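Long-range contacts in retinol dehydratase (Spodoptera frugiperda, PDB 1FMJ), which dehydrates retinol to anhydroretinol, using a sulfotransferase fold that binds adenosine-3',5'-diphosphate beside the retinol pocket: residues A[29-34]-A[44-49]; A[71-76]-A[191-196]; A[102-107]-A[148-153]. All coordinates share one frame; numbering follows the deposited sequence.

Contact 1: residues A[29-34]-A[44-49]; sequences GAFPTT and MVYRPY
T34 O takes a hydrogen bond from R47 N at 2.7 Å with an N-H...O angle of 179°. A weaker CA-H...O contact reaches the same oxygen, Y46 CA lying 3.4 Å from T34 O. Both meet it at the open end of the antiparallel β hairpin 35-38/43-46, where T34 leads into the first strand and R47 begins the 3-10 turn that follows the second. The incoming loop therefore joins the base of the hairpin through one nearly straight backbone bond. Beside it, the side chains of T34 and R47 run the same way, T34 OG1 lying 3.9 Å from R47 CD; the extended arginine then carries its guanidinium off to a salt bridge with E15. On T33, CG2 stands anti to the backbone N (chi1 -44°, measured to OG1), and this turns the methyl into the angle between the Y46 ring and P48. OG1 turns elsewhere, bonding I111 O and Y120 OH, so the polar branch of this buried side chain is satisfied. F31, which lines the retinol pocket, crosses Y46 at about a right angle, CE2 to CE2 at 4.2 Å. The T33 methyl is more tightly lodged: CG2 lies 3.4 Å from both Y46 CD2 and P48 CD.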
loop_
_atom_site.group_PDB
_atom_site.type_symbol
_atom_site.label_atom_id
_atom_site.label_comp_id
_atom_site.label_asym_id
_atom_site.label_seq_id
_atom_site.Cartn_x
_atom_site.Cartn_y
_atom_site.Cartn_z
ATOM N N GLY A 29 -7.489 -18.953 0.048
ATOM C CA GLY A 29 -7.202 -20.175 0.784
ATOM C C GLY A 29 -5.840 -20.810 0.556
ATOM O O GLY A 29 -5.175 -21.218 1.503
ATOM N N ALA A 30 -5.425 -20.898 -0.701
ATOM C CA ALA A 30 -4.143 -21.500 -1.034
ATOM C C ALA A 30 -2.968 -20.779 -0.364
ATOM O O ALA A 30 -1.985 -21.413 0.026
ATOM C CB ALA A 30 -3.960 -21.519 -2.545
ATOM N N PHE A 31 -3.060 -19.461 -0.229
ATOM C CA PHE A 31 -1.967 -18.719 0.387
ATOM C C PHE A 31 -1.843 -19.106 1.852
ATOM O O PHE A 31 -2.839 -19.206 2.556
ATOM C CB PHE A 31 -2.190 -17.217 0.268
ATOM C CG PHE A 31 -0.972 -16.415 0.603
ATOM C CD1 PHE A 31 0.187 -16.541 -0.163
ATOM C CD2 PHE A 31 -0.966 -15.554 1.700
ATOM C CE1 PHE A 31 1.338 -15.822 0.162
ATOM C CE2 PHE A 31 0.177 -14.833 2.029
ATOM C CZ PHE A 31 1.331 -14.968 1.258
ATOM N N PRO A 32 -0.605 -19.314 2.333
ATOM C CA PRO A 32 -0.323 -19.704 3.719
ATOM C C PRO A 32 -0.743 -18.771 4.853
ATOM O O PRO A 32 -1.347 -19.219 5.822
ATOM C CB PRO A 32 1.188 -19.944 3.708
ATOM C CG PRO A 32 1.444 -20.404 2.302
ATOM C CD PRO A 32 0.617 -19.405 1.516
ATOM N N THR A 33 -0.418 -17.489 4.751
ATOM C CA THR A 33 -0.759 -16.549 5.821
ATOM C C THR A 33 -2.267 -16.324 5.939
ATOM O O THR A 33 -2.950 -16.134 4.935
ATOM C CB THR A 33 -0.072 -15.189 5.601
ATOM O OG1 THR A 33 1.294 -15.397 5.217
ATOM C CG2 THR A 33 -0.100 -14.376 6.877
ATOM N N THR A 34 -2.779 -16.343 7.168
ATOM C CA THR A 34 -4.210 -16.151 7.416
ATOM C C THR A 34 -4.491 -14.779 8.019
ATOM O O THR A 34 -3.568 -14.075 8.423
ATOM C CB THR A 34 -4.752 -17.224 8.388
ATOM O OG1 THR A 34 -3.969 -17.208 9.588
ATOM C CG2 THR A 34 -4.675 -18.601 7.763
ATOM N N MET A 44 -8.797 -5.884 8.383
ATOM C CA MET A 44 -8.229 -7.156 7.987
ATOM C C MET A 44 -6.700 -7.113 8.043
ATOM O O MET A 44 -6.064 -6.422 7.245
ATOM C CB MET A 44 -8.689 -7.502 6.570
ATOM C CG MET A 44 -10.135 -7.951 6.464
ATOM S SD MET A 44 -10.407 -9.535 7.273
ATOM C CE MET A 44 -10.077 -10.682 5.919
ATOM N N VAL A 45 -6.104 -7.840 8.984
ATOM C CA VAL A 45 -4.650 -7.864 9.065
ATOM C C VAL A 45 -4.136 -9.288 9.063
ATOM O O VAL A 45 -4.745 -10.189 9.652
ATOM C CB VAL A 45 -4.105 -7.114 10.331
ATOM C CG1 VAL A 45 -4.580 -5.665 10.326
ATOM C CG2 VAL A 45 -4.547 -7.808 11.601
ATOM N N TYR A 46 -3.025 -9.503 8.365
ATOM C CA TYR A 46 -2.419 -10.824 8.315
ATOM C C TYR A 46 -2.048 -11.168 9.755
ATOM O O TYR A 46 -1.477 -10.341 10.464
ATOM C CB TYR A 46 -1.179 -10.801 7.416
ATOM C CG TYR A 46 -1.504 -10.921 5.938
ATOM C CD1 TYR A 46 -1.231 -9.880 5.054
ATOM C CD2 TYR A 46 -2.074 -12.082 5.430
ATOM C CE1 TYR A 46 -1.520 -9.997 3.694
ATOM C CE2 TYR A 46 -2.364 -12.213 4.077
ATOM C CZ TYR A 46 -2.083 -11.168 3.216
ATOM O OH TYR A 46 -2.357 -11.311 1.880
ATOM N N ARG A 47 -2.377 -12.387 10.179
ATOM C CA ARG A 47 -2.120 -12.828 11.546
ATOM C C ARG A 47 -0.763 -12.419 12.131
ATOM O O ARG A 47 -0.698 -11.933 13.253
ATOM C CB ARG A 47 -2.305 -14.345 11.652
ATOM C CG ARG A 47 -2.500 -14.825 13.076
ATOM C CD ARG A 47 -2.666 -16.340 13.149
ATOM N NE ARG A 47 -3.129 -16.754 14.471
ATOM C CZ ARG A 47 -4.350 -16.514 14.944
ATOM N NH1 ARG A 47 -5.236 -15.866 14.202
ATOM N NH2 ARG A 47 -4.683 -16.919 16.163
ATOM N N PRO A 48 0.337 -12.620 11.385
ATOM C CA PRO A 48 1.664 -12.246 11.883
ATOM C C PRO A 48 1.765 -10.790 12.342
ATOM O O PRO A 48 2.751 -10.390 12.967
ATOM C CB PRO A 48 2.567 -12.527 10.685
ATOM C CG PRO A 48 1.925 -13.703 10.072
ATOM C CD PRO A 48 0.456 -13.325 10.096
ATOM N N TYR A 49 0.752 -9.992 12.030
ATOM C CA TYR A 49 0.777 -8.592 12.425
ATOM C C TYR A 49 0.706 -8.433 13.937
ATOM O O TYR A 49 1.385 -7.580 14.517
ATOM C CB TYR A 49 -0.386 -7.824 11.796
ATOM C CG TYR A 49 -0.324 -6.354 12.107
ATOM C CD1 TYR A 49 0.604 -5.530 11.472
ATOM C CD2 TYR A 49 -1.130 -5.793 13.097
ATOM C CE1 TYR A 49 0.736 -4.188 11.816
ATOM C CE2 TYR A 49 -1.007 -4.437 13.452
ATOM C CZ TYR A 49 -0.070 -3.647 12.809
ATOM O OH TYR A 49 0.095 -2.325 13.179
#

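Contact 2: residues A[71-76]-A[191-196]; sequences YQRSGT and AVSSFH. With A3P (adenosine-3'-5'-diphosphate), chain G.
R73 and S193 form the tight part of this contact, between the 5'-phosphate-binding loop of the sulfotransferases, a P-loop-like turn from strand 66-70 to helix 76-87, and helix 187-200. R73 NE donates to S193 OG at 2.8 Å, but the bond is bent (136°) and the hydroxyl lies 30° out of the guanidinium plane. S193 OG in turn donates to O1P of the 3'-phosphate of adenosine-3',5'-diphosphate at 2.6 Å, linking the arginine to the nucleotide. The R73 chain folds at chi2 and again at chi3 (-77°), curling its head back over the nucleotide: C5' sits over one guanidinium face, offset toward the rim, and NH1 makes a weak bond to O6P of the 5'-phosphate. A water accepts from R73 NH2 and lies 2.8 Å from S193 O. F310 adds a cation-pi contact and a carbonyl acceptor for NH2. Farther along the loop, O5P takes bonds from G75 N, T76 N and T76 OG1, the T76 N bond to O5P being 2.7 Å, just where helix 76-87 begins. Thus 71-76 binds the 5'-phosphate and S193 the 3'-phosphate, with the R73 head between them.

Packing is looser around Q72 and S194, where a water supplements the direct approach. S194 OG, bonded to V190 O of its own helix, comes only to 3.3 Å from Q72 OE1, and lies near the plane of the Y71 ring, at its edge. The water bridges the segments, donating to Q72 OE1 at 2.9 Å and to S194 O at 3.0 Å.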
loop_
_atom_site.group_PDB
_atom_site.type_symbol
_atom_site.label_atom_id
_atom_site.label_comp_id
_atom_site.label_asym_id
_atom_site.label_seq_id
_atom_site.Cartn_x
_atom_site.Cartn_y
_atom_site.Cartn_z
ATOM N N TYR A 71 -4.204 3.260 1.148
ATOM C CA TYR A 71 -4.762 1.926 1.083
ATOM C C TYR A 71 -3.978 1.467 -0.159
ATOM O O TYR A 71 -3.814 2.244 -1.101
ATOM C CB TYR A 71 -6.252 1.911 0.775
ATOM C CG TYR A 71 -6.706 0.484 0.625
ATOM C CD1 TYR A 71 -6.972 -0.300 1.746
ATOM C CD2 TYR A 71 -6.691 -0.135 -0.621
ATOM C CE1 TYR A 71 -7.194 -1.673 1.631
ATOM C CE2 TYR A 71 -6.908 -1.500 -0.748
ATOM C CZ TYR A 71 -7.150 -2.264 0.382
ATOM O OH TYR A 71 -7.269 -3.626 0.260
ATOM N N GLN A 72 -3.498 0.233 -0.174
ATOM C CA GLN A 72 -2.684 -0.235 -1.300
ATOM C C GLN A 72 -3.233 -0.032 -2.709
ATOM O O GLN A 72 -4.440 -0.079 -2.939
ATOM C CB GLN A 72 -2.322 -1.714 -1.124
ATOM C CG GLN A 72 -3.514 -2.668 -1.094
ATOM C CD GLN A 72 -3.109 -4.103 -1.419
ATOM O OE1 GLN A 72 -3.422 -4.625 -2.495
ATOM N NE2 GLN A 72 -2.399 -4.741 -0.497
ATOM N N ARG A 73 -2.306 0.196 -3.640
ATOM C CA ARG A 73 -2.596 0.387 -5.060
ATOM C C ARG A 73 -3.290 1.709 -5.343
ATOM O O ARG A 73 -4.023 1.839 -6.316
ATOM C CB ARG A 73 -3.442 -0.787 -5.582
ATOM C CG ARG A 73 -2.823 -2.154 -5.290
ATOM C CD ARG A 73 -1.365 -2.233 -5.743
ATOM N NE ARG A 73 -1.210 -2.403 -7.192
ATOM C CZ ARG A 73 -0.050 -2.282 -7.826
ATOM N NH1 ARG A 73 1.037 -1.985 -7.137
ATOM N NH2 ARG A 73 0.040 -2.489 -9.137
ATOM N N SER A 74 -3.034 2.693 -4.490
ATOM C CA SER A 74 -3.639 4.007 -4.633
ATOM C C SER A 74 -2.669 5.080 -5.090
ATOM O O SER A 74 -3.027 6.256 -5.125
ATOM C CB SER A 74 -4.260 4.439 -3.306
ATOM O OG SER A 74 -5.288 3.551 -2.920
ATOM N N GLY A 75 -1.443 4.692 -5.423
ATOM C CA GLY A 75 -0.459 5.670 -5.871
ATOM C C GLY A 75 0.712 5.900 -4.926
ATOM O O GLY A 75 1.375 6.936 -4.978
ATOM N N THR A 76 0.988 4.925 -4.069
ATOM C CA THR A 76 2.078 5.045 -3.102
ATOM C C THR A 76 3.475 5.150 -3.731
ATOM O O THR A 76 4.282 5.988 -3.325
ATOM C CB THR A 76 2.081 3.845 -2.134
ATOM O OG1 THR A 76 0.735 3.523 -1.777
ATOM C CG2 THR A 76 2.861 4.169 -0.866
ATOM N N ALA A 191 -9.607 -1.792 -6.517
ATOM C CA ALA A 191 -9.984 -3.202 -6.484
ATOM C C ALA A 191 -9.349 -3.921 -7.673
ATOM O O ALA A 191 -8.764 -4.989 -7.516
ATOM C CB ALA A 191 -11.501 -3.343 -6.528
ATOM N N VAL A 192 -9.460 -3.327 -8.858
ATOM C CA VAL A 192 -8.865 -3.919 -10.060
ATOM C C VAL A 192 -7.344 -4.008 -9.899
ATOM O O VAL A 192 -6.744 -5.040 -10.183
ATOM C CB VAL A 192 -9.190 -3.093 -11.331
ATOM C CG1 VAL A 192 -8.385 -3.624 -12.536
ATOM C CG2 VAL A 192 -10.658 -3.196 -11.641
ATOM N N SER A 193 -6.718 -2.938 -9.426
ATOM C CA SER A 193 -5.269 -2.969 -9.263
ATOM C C SER A 193 -4.854 -3.949 -8.167
ATOM O O SER A 193 -3.806 -4.592 -8.264
ATOM C CB SER A 193 -4.713 -1.579 -8.947
ATOM O OG SER A 193 -3.290 -1.614 -8.908
ATOM N N SER A 194 -5.671 -4.057 -7.123
ATOM C CA SER A 194 -5.371 -4.970 -6.031
ATOM C C SER A 194 -5.537 -6.407 -6.519
ATOM O O SER A 194 -4.808 -7.300 -6.104
ATOM C CB SER A 194 -6.293 -4.695 -4.840
ATOM O OG SER A 194 -5.997 -3.437 -4.254
ATOM N N PHE A 195 -6.501 -6.621 -7.411
ATOM C CA PHE A 195 -6.735 -7.946 -7.964
ATOM C C PHE A 195 -5.457 -8.409 -8.667
ATOM O O PHE A 195 -4.939 -9.481 -8.367
ATOM C CB PHE A 195 -7.904 -7.899 -8.960
ATOM C CG PHE A 195 -8.022 -9.129 -9.838
ATOM C CD1 PHE A 195 -8.391 -10.361 -9.304
ATOM C CD2 PHE A 195 -7.788 -9.039 -11.207
ATOM C CE1 PHE A 195 -8.529 -11.487 -10.127
ATOM C CE2 PHE A 195 -7.924 -10.158 -12.037
ATOM C CZ PHE A 195 -8.297 -11.381 -11.493
ATOM N N HIS A 196 -4.953 -7.584 -9.585
ATOM C CA HIS A 196 -3.747 -7.895 -10.345
ATOM C C HIS A 196 -2.514 -8.050 -9.493
ATOM O O HIS A 196 -1.645 -8.873 -9.787
ATOM C CB HIS A 196 -3.489 -6.819 -11.391
ATOM C CG HIS A 196 -4.332 -6.964 -12.613
ATOM N ND1 HIS A 196 -4.108 -7.945 -13.555
ATOM C CD2 HIS A 196 -5.411 -6.267 -13.041
ATOM C CE1 HIS A 196 -5.013 -7.844 -14.512
ATOM N NE2 HIS A 196 -5.815 -6.834 -14.223
HETATM P P1 A3P G . -2.778 0.249 -11.885
HETATM O O1P A3P G . -2.814 -1.139 -11.393
HETATM O O2P A3P G . -1.947 0.372 -13.100
HETATM O O3P A3P G . -4.139 0.732 -12.161
HETATM P P2 A3P G . 0.744 1.652 -5.315
HETATM O O4P A3P G . 2.075 2.214 -5.595
HETATM O O5P A3P G . 0.122 2.333 -4.159
HETATM O O6P A3P G . 0.856 0.185 -5.073
HETATM O "O5'" A3P G . -0.183 1.883 -6.573
HETATM C "C5'" A3P G . 0.128 1.330 -7.842
HETATM C "C4'" A3P G . -0.763 1.929 -8.934
HETATM O "O4'" A3P G . -0.141 3.165 -9.389
HETATM C "C3'" A3P G . -0.850 1.038 -10.174
HETATM O "O3'" A3P G . -2.168 1.184 -10.753
HETATM C "C2'" A3P G . 0.316 1.554 -10.992
HETATM O "O2'" A3P G . 0.418 1.139 -12.351
HETATM C "C1'" A3P G . 0.149 3.052 -10.787
HETATM N N9 A3P G . 1.364 3.808 -11.117
HETATM C C8 A3P G . 2.677 3.577 -10.737
HETATM N N7 A3P G . 3.544 4.440 -11.196
HETATM C C5 A3P G . 2.764 5.317 -11.938
HETATM C C6 A3P G . 3.064 6.494 -12.709
HETATM N N6 A3P G . 4.300 6.985 -12.844
HETATM N N1 A3P G . 2.012 7.154 -13.341
HETATM C C2 A3P G . 0.728 6.684 -13.226
HETATM N N3 A3P G . 0.319 5.581 -12.526
HETATM C C4 A3P G . 1.395 4.941 -11.903
HETATM O O HOH W 1 -3.126 -7.310 -3.590
HETATM O O HOH W 2 -1.967 -4.043 -10.279
#

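Contact 3: residues A[102-107]-A[148-153]; sequences RYIYLD and SLLAAV. With RTL (retinol), chain H.
Y105, whose carbonyl O comes within 4.3 Å of L149 CD1, carries the flat group here, though its ring belongs to the retinol pocket. It sits on strand 104-105, an outermost strand of the parallel sheet, paired with 160-163; helix 146-152 lies on the β-α-β crossover between the two. The CB of Y105 points away from 148-153, and with CG anti to the backbone N (chi1 -172°) the ring reaches retinol, Y105 OH lying 3.2 Å from C15. The ring meets retinol obliquely; around it K162 makes a cation-pi contact and the H164 ring stands nearly perpendicular. K162 NZ and H164 NE2 are also hydrogen-bonded to retinol, so the tyrosine stands among the groups that surround its alcohol end.

The other side of strand 104-105 packs on the helix. I104 is the apolar centre of the contact, its CB directed at the helix and its chain extended beyond CG1 (chi2 178°), which sends CD1 between L150 and V153. That methyl meets L150 CD2 at 3.5 Å and also approaches the backbone at L149 O. The other branch of I104, CG2, rests on L149 CB at 3.7 Å, the two side chains crossing obliquely. L106 reaches round from the strand end and crosses L150 at about a right angle, CD1 to CD1 at 3.8 Å; both leucines also touch V161, so the packing continues across to strand 160-163. V153, just past the helix, comes from its end: V153 CG2 and I104 CD1 meet tip to tip at 3.3 Å, closer than usual carbon contact.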
loop_
_atom_site.group_PDB
_atom_site.type_symbol
_atom_site.label_atom_id
_atom_site.label_comp_id
_atom_site.label_asym_id
_atom_site.label_seq_id
_atom_site.Cartn_x
_atom_site.Cartn_y
_atom_site.Cartn_z
ATOM N N ARG A 102 15.265 2.706 0.098
ATOM C CA ARG A 102 15.128 4.100 0.490
ATOM C C ARG A 102 13.984 4.303 1.486
ATOM O O ARG A 102 13.948 5.296 2.214
ATOM C CB ARG A 102 14.939 4.970 -0.756
ATOM C CG ARG A 102 16.232 5.169 -1.564
ATOM C CD ARG A 102 16.004 5.999 -2.831
ATOM N NE ARG A 102 15.362 5.208 -3.874
ATOM C CZ ARG A 102 14.536 5.695 -4.791
ATOM N NH1 ARG A 102 14.228 6.990 -4.802
ATOM N NH2 ARG A 102 14.019 4.882 -5.705
ATOM N N TYR A 103 13.068 3.340 1.518
ATOM C CA TYR A 103 11.917 3.382 2.412
ATOM C C TYR A 103 11.804 2.099 3.227
ATOM O O TYR A 103 12.161 1.021 2.758
ATOM C CB TYR A 103 10.613 3.526 1.616
ATOM C CG TYR A 103 10.269 4.928 1.171
ATOM C CD1 TYR A 103 10.882 5.508 0.067
ATOM C CD2 TYR A 103 9.299 5.661 1.846
ATOM C CE1 TYR A 103 10.533 6.784 -0.357
ATOM C CE2 TYR A 103 8.942 6.940 1.433
ATOM C CZ TYR A 103 9.563 7.491 0.332
ATOM O OH TYR A 103 9.192 8.743 -0.072
ATOM N N ILE A 104 11.312 2.222 4.451
ATOM C CA ILE A 104 11.085 1.052 5.277
ATOM C C ILE A 104 9.597 0.813 5.120
ATOM O O ILE A 104 8.789 1.729 5.279
ATOM C CB ILE A 104 11.384 1.296 6.762
ATOM C CG1 ILE A 104 12.893 1.430 6.972
ATOM C CG2 ILE A 104 10.812 0.136 7.605
ATOM C CD1 ILE A 104 13.284 1.719 8.396
ATOM N N TYR A 105 9.248 -0.412 4.769
ATOM C CA TYR A 105 7.865 -0.791 4.585
ATOM C C TYR A 105 7.424 -1.257 5.965
ATOM O O TYR A 105 7.679 -2.387 6.351
ATOM C CB TYR A 105 7.793 -1.923 3.559
ATOM C CG TYR A 105 6.405 -2.305 3.115
ATOM C CD1 TYR A 105 6.227 -3.260 2.121
ATOM C CD2 TYR A 105 5.274 -1.739 3.698
ATOM C CE1 TYR A 105 4.959 -3.654 1.713
ATOM C CE2 TYR A 105 3.999 -2.123 3.303
ATOM C CZ TYR A 105 3.852 -3.086 2.306
ATOM O OH TYR A 105 2.600 -3.489 1.906
ATOM N N LEU A 106 6.778 -0.358 6.704
ATOM C CA LEU A 106 6.324 -0.635 8.062
ATOM C C LEU A 106 5.517 -1.921 8.240
ATOM O O LEU A 106 5.828 -2.739 9.118
ATOM C CB LEU A 106 5.523 0.566 8.580
ATOM C CG LEU A 106 5.128 0.542 10.064
ATOM C CD1 LEU A 106 6.362 0.296 10.921
ATOM C CD2 LEU A 106 4.467 1.863 10.438
ATOM N N ASP A 107 4.488 -2.109 7.418
ATOM C CA ASP A 107 3.657 -3.299 7.530
ATOM C C ASP A 107 3.962 -4.424 6.535
ATOM O O ASP A 107 3.194 -5.372 6.415
ATOM C CB ASP A 107 2.166 -2.909 7.470
ATOM C CG ASP A 107 1.830 -1.981 6.306
ATOM O OD1 ASP A 107 2.519 -0.957 6.118
ATOM O OD2 ASP A 107 0.846 -2.267 5.591
ATOM N N SER A 148 11.014 -2.800 14.438
ATOM C CA SER A 148 12.445 -2.969 14.659
ATOM C C SER A 148 13.241 -2.383 13.501
ATOM O O SER A 148 14.353 -1.896 13.692
ATOM C CB SER A 148 12.800 -4.448 14.864
ATOM O OG SER A 148 12.458 -5.241 13.743
ATOM N N LEU A 149 12.670 -2.413 12.298
ATOM C CA LEU A 149 13.360 -1.864 11.132
ATOM C C LEU A 149 13.532 -0.356 11.314
ATOM O O LEU A 149 14.623 0.173 11.144
ATOM C CB LEU A 149 12.574 -2.143 9.847
ATOM C CG LEU A 149 12.352 -3.590 9.387
ATOM C CD1 LEU A 149 11.360 -3.589 8.233
ATOM C CD2 LEU A 149 13.660 -4.228 8.960
ATOM N N LEU A 150 12.452 0.334 11.668
ATOM C CA LEU A 150 12.508 1.778 11.881
ATOM C C LEU A 150 13.470 2.126 13.012
ATOM O O LEU A 150 14.347 2.972 12.854
ATOM C CB LEU A 150 11.123 2.331 12.247
ATOM C CG LEU A 150 9.970 2.283 11.246
ATOM C CD1 LEU A 150 8.774 3.020 11.846
ATOM C CD2 LEU A 150 10.379 2.937 9.937
ATOM N N ALA A 151 13.286 1.472 14.156
ATOM C CA ALA A 151 14.112 1.717 15.339
ATOM C C ALA A 151 15.602 1.563 15.059
ATOM O O ALA A 151 16.429 2.227 15.679
ATOM C CB ALA A 151 13.697 0.770 16.467
ATOM N N ALA A 152 15.932 0.686 14.119
ATOM C CA ALA A 152 17.317 0.424 13.763
ATOM C C ALA A 152 17.963 1.552 12.945
ATOM O O ALA A 152 19.183 1.720 12.967
ATOM C CB ALA A 152 17.407 -0.901 13.009
ATOM N N VAL A 153 17.157 2.324 12.226
ATOM C CA VAL A 153 17.704 3.423 11.437
ATOM C C VAL A 153 18.343 4.455 12.376
ATOM O O VAL A 153 17.704 4.925 13.313
ATOM C CB VAL A 153 16.604 4.103 10.590
ATOM C CG1 VAL A 153 17.168 5.331 9.883
ATOM C CG2 VAL A 153 16.053 3.108 9.561
HETATM C C1 RTL H . 5.508 -13.809 -0.976
HETATM C C2 RTL H . 5.184 -15.125 -0.198
HETATM C C3 RTL H . 6.002 -15.280 1.078
HETATM C C4 RTL H . 7.107 -14.456 1.734
HETATM C C5 RTL H . 7.296 -13.233 0.834
HETATM C C6 RTL H . 6.627 -12.893 -0.353
HETATM C C7 RTL H . 6.915 -11.649 -1.115
HETATM C C8 RTL H . 6.391 -10.425 -0.813
HETATM C C9 RTL H . 6.668 -9.191 -1.561
HETATM C C10 RTL H . 6.056 -8.030 -1.127
HETATM C C11 RTL H . 6.133 -6.652 -1.661
HETATM C C12 RTL H . 4.884 -6.090 -1.791
HETATM C C13 RTL H . 4.351 -4.792 -2.255
HETATM C C14 RTL H . 3.093 -4.272 -2.373
HETATM C C15 RTL H . 2.548 -3.468 -1.267
HETATM O O1 RTL H . 2.865 -2.147 -1.386
HETATM C C16 RTL H . 4.107 -13.165 -0.998
HETATM C C17 RTL H . 5.823 -14.327 -2.389
HETATM C C18 RTL H . 8.416 -12.351 1.407
HETATM C C19 RTL H . 7.608 -9.229 -2.781
HETATM C C20 RTL H . 5.565 -3.942 -2.665
#

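The three contacts lie round the ligands of a single-chain sulfotransferase fold, with centres about 18 Å (1 to 2), 21 Å (1 to 3) and 22 Å (2 to 3) apart and none touching another. Contact 1 closes first along the chain, at the base of the small antiparallel sheet. Contacts 2 and 3 belong to the five-stranded parallel sheet: contact 2 follows strand 66-70, contact 3 lies on edge strand 104-105, with strand 160-163 between them, and contact 3 is nested inside the loop that contact 2 closes. Contacts 1 and 3 bring F31 and Y105 to retinol from separate parts of the chain, while contact 2 holds the nucleotide.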